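Local coordinates for freshwater cyanophage protein (Microcystis phage Mic1, PDB 6L2W) that is of unknown function but adopts a novel fold and probably serves as a structural protein of the freshwater cyanophage Mic1, at residues F3-Y8 with F42-L47. Numbering follows the deposited sequence.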
loop_
_atom_site.group_PDB
_atom_site.type_symbol
_atom_site.label_atom_id
_atom_site.label_comp_id
_atom_site.label_asym_id
_atom_site.label_seq_id
_atom_site.Cartn_x
_atom_site.Cartn_y
_atom_site.Cartn_z
ATOM N N PHE B 3 -6.078 -13.201 -8.085
ATOM C CA PHE B 3 -4.680 -13.239 -7.652
ATOM C C PHE B 3 -4.483 -12.440 -6.367
ATOM O O PHE B 3 -5.275 -11.590 -5.951
ATOM C CB PHE B 3 -3.723 -12.626 -8.680
ATOM C CG PHE B 3 -3.862 -13.144 -10.086
ATOM C CD1 PHE B 3 -2.982 -14.095 -10.579
ATOM C CD2 PHE B 3 -4.851 -12.654 -10.922
ATOM C CE1 PHE B 3 -3.101 -14.559 -11.879
ATOM C CE2 PHE B 3 -4.971 -13.125 -12.220
ATOM C CZ PHE B 3 -4.098 -14.074 -12.696
ATOM N N VAL B 4 -3.294 -12.657 -5.884
ATOM C CA VAL B 4 -2.886 -12.358 -4.587
ATOM C C VAL B 4 -1.389 -12.022 -4.665
ATOM O O VAL B 4 -0.626 -12.719 -5.379
ATOM C CB VAL B 4 -3.217 -13.579 -3.712
ATOM C CG1 VAL B 4 -2.007 -14.155 -3.007
ATOM C CG2 VAL B 4 -4.364 -13.267 -2.772
ATOM N N ARG B 5 -0.993 -10.931 -3.998
ATOM C CA ARG B 5 0.406 -10.535 -3.934
ATOM C C ARG B 5 0.737 -10.053 -2.514
ATOM O O ARG B 5 -0.031 -9.349 -1.852
ATOM C CB ARG B 5 0.689 -9.429 -4.961
ATOM C CG ARG B 5 2.149 -9.017 -5.026
ATOM C CD ARG B 5 2.479 -8.202 -6.259
ATOM N NE ARG B 5 1.896 -6.880 -6.209
ATOM C CZ ARG B 5 2.202 -5.884 -7.030
ATOM N NH1 ARG B 5 3.122 -6.039 -7.971
ATOM N NH2 ARG B 5 1.600 -4.717 -6.882
ATOM N N LEU B 6 1.936 -10.378 -2.098
ATOM C CA LEU B 6 2.387 -10.071 -0.794
ATOM C C LEU B 6 3.527 -9.067 -0.924
ATOM O O LEU B 6 4.524 -9.387 -1.537
ATOM C CB LEU B 6 2.873 -11.369 -0.145
ATOM C CG LEU B 6 3.541 -11.195 1.212
ATOM C CD1 LEU B 6 2.588 -10.518 2.182
ATOM C CD2 LEU B 6 4.022 -12.533 1.766
ATOM N N SER B 7 3.386 -7.893 -0.322
ATOM C CA SER B 7 4.425 -6.890 -0.415
ATOM C C SER B 7 5.086 -6.647 0.949
ATOM O O SER B 7 4.492 -6.893 2.015
ATOM C CB SER B 7 3.896 -5.602 -0.991
ATOM O OG SER B 7 3.191 -5.837 -2.197
ATOM N N TYR B 8 6.314 -6.122 0.883
ATOM C CA TYR B 8 6.994 -5.671 2.057
ATOM C C TYR B 8 7.410 -4.209 1.848
ATOM O O TYR B 8 7.582 -3.744 0.721
ATOM C CB TYR B 8 8.144 -6.612 2.416
ATOM C CG TYR B 8 9.375 -6.519 1.547
ATOM C CD1 TYR B 8 10.438 -5.700 1.890
ATOM C CD2 TYR B 8 9.505 -7.295 0.408
ATOM C CE1 TYR B 8 11.580 -5.643 1.114
ATOM C CE2 TYR B 8 10.641 -7.257 -0.380
ATOM C CZ TYR B 8 11.680 -6.427 -0.023
ATOM O OH TYR B 8 12.778 -6.369 -0.816
ATOM N N PHE B 42 4.251 -7.951 -11.306
ATOM C CA PHE B 42 5.250 -8.855 -10.791
ATOM C C PHE B 42 4.768 -9.503 -9.489
ATOM O O PHE B 42 4.234 -8.838 -8.629
ATOM C CB PHE B 42 6.564 -8.100 -10.591
ATOM C CG PHE B 42 7.638 -8.957 -10.000
ATOM C CD1 PHE B 42 7.679 -9.195 -8.638
ATOM C CD2 PHE B 42 8.566 -9.580 -10.810
ATOM C CE1 PHE B 42 8.646 -10.025 -8.096
ATOM C CE2 PHE B 42 9.531 -10.414 -10.264
ATOM C CZ PHE B 42 9.565 -10.638 -8.907
ATOM N N GLY B 43 4.973 -10.803 -9.367
ATOM C CA GLY B 43 4.882 -11.486 -8.086
ATOM C C GLY B 43 3.476 -11.946 -7.732
ATOM O O GLY B 43 3.243 -12.404 -6.625
ATOM N N TRP B 44 2.525 -11.792 -8.632
ATOM C CA TRP B 44 1.171 -12.272 -8.381
ATOM C C TRP B 44 1.151 -13.800 -8.407
ATOM O O TRP B 44 1.948 -14.438 -9.119
ATOM C CB TRP B 44 0.204 -11.694 -9.411
ATOM C CG TRP B 44 0.070 -10.207 -9.308
ATOM C CD1 TRP B 44 0.798 -9.271 -9.985
ATOM C CD2 TRP B 44 -0.811 -9.475 -8.436
ATOM N NE1 TRP B 44 0.406 -8.009 -9.627
ATOM C CE2 TRP B 44 -0.596 -8.102 -8.692
ATOM C CE3 TRP B 44 -1.792 -9.836 -7.509
ATOM C CZ2 TRP B 44 -1.298 -7.099 -8.016
ATOM C CZ3 TRP B 44 -2.510 -8.845 -6.867
ATOM C CH2 TRP B 44 -2.254 -7.495 -7.110
ATOM N N LEU B 45 0.247 -14.348 -7.610
ATOM C CA LEU B 45 -0.013 -15.776 -7.537
ATOM C C LEU B 45 -1.494 -15.998 -7.819
ATOM O O LEU B 45 -2.322 -15.294 -7.240
ATOM C CB LEU B 45 0.339 -16.291 -6.138
ATOM C CG LEU B 45 -0.126 -17.714 -5.817
ATOM C CD1 LEU B 45 0.691 -18.750 -6.587
ATOM C CD2 LEU B 45 -0.053 -17.978 -4.318
ATOM N N GLU B 46 -1.796 -16.969 -8.690
ATOM C CA GLU B 46 -3.176 -17.359 -8.997
ATOM C C GLU B 46 -3.792 -17.919 -7.721
ATOM O O GLU B 46 -3.199 -18.766 -7.089
ATOM C CB GLU B 46 -3.216 -18.416 -10.108
ATOM C CG GLU B 46 -4.526 -19.206 -10.166
ATOM C CD GLU B 46 -4.732 -20.163 -11.341
ATOM O OE1 GLU B 46 -3.878 -20.197 -12.273
ATOM O OE2 GLU B 46 -5.766 -20.878 -11.326
ATOM N N LEU B 47 -4.960 -17.440 -7.341
ATOM C CA LEU B 47 -5.526 -17.888 -6.086
ATOM C C LEU B 47 -6.515 -19.007 -6.389
ATOM O O LEU B 47 -7.454 -18.798 -7.149
ATOM C CB LEU B 47 -6.216 -16.723 -5.375
ATOM C CG LEU B 47 -6.755 -17.042 -3.980
ATOM C CD1 LEU B 47 -5.637 -17.046 -2.958
ATOM C CD2 LEU B 47 -7.832 -16.050 -3.585
HETATM O O HOH W 1 3.664 -12.237 -3.760
#
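Trp44 lies between Phe3 and Arg5, and its indole is the apolar centre of this contact. Arg5 CB sits over the face of the six-membered ring, 3.7 Å from its centroid and 16° off the normal, a CH-pi contact. Phe3 CB meets Trp44 CE3 obliquely at 3.6 Å. The Phe3 ring then leans along the other strand, with CD1 3.6 Å from Glu46 CA. On the face that carries Val4 and Leu45, Val4 CG2 touches Leu47 CD1 at 4.0 Å. Leu45 and Leu47 also pack on helix 51-61.

The backbones pair as antiparallel strands. Val4 and Leu45 form a hydrogen-bonded pair. The bond from Leu45 N to Val4 O is 2.9 Å long; the return bond from Val4 N to Leu45 O is weak. Beyond this pair, a water takes over, accepting from Leu6 N and donating to Gly43 O.

Arg5 forms the polar edge. CG is anti to the backbone N (chi1 -176°) and the chain bends at chi3, which lays the guanidinium over the indole with the two planes 17° apart. Arg5 NH1 donates nearly straight, in the guanidinium plane, to a lone pair of Phe42 O at 3.1 Å. NH1 also bonds weakly to Tyr39 O, and NH2 has a long, weak ion pair with Glu86. Trp44 NE1 donates to Asp40 O, and Lys88 adds a cation-pi contact to the indole.

The short strand 45-46 thus borders strand 2-12 through few backbone bonds. Arg5 ties the preceding loop to the sheet by lying over Trp44 and bonding to Phe42 O, which together probably limit rotation of its guanidinium.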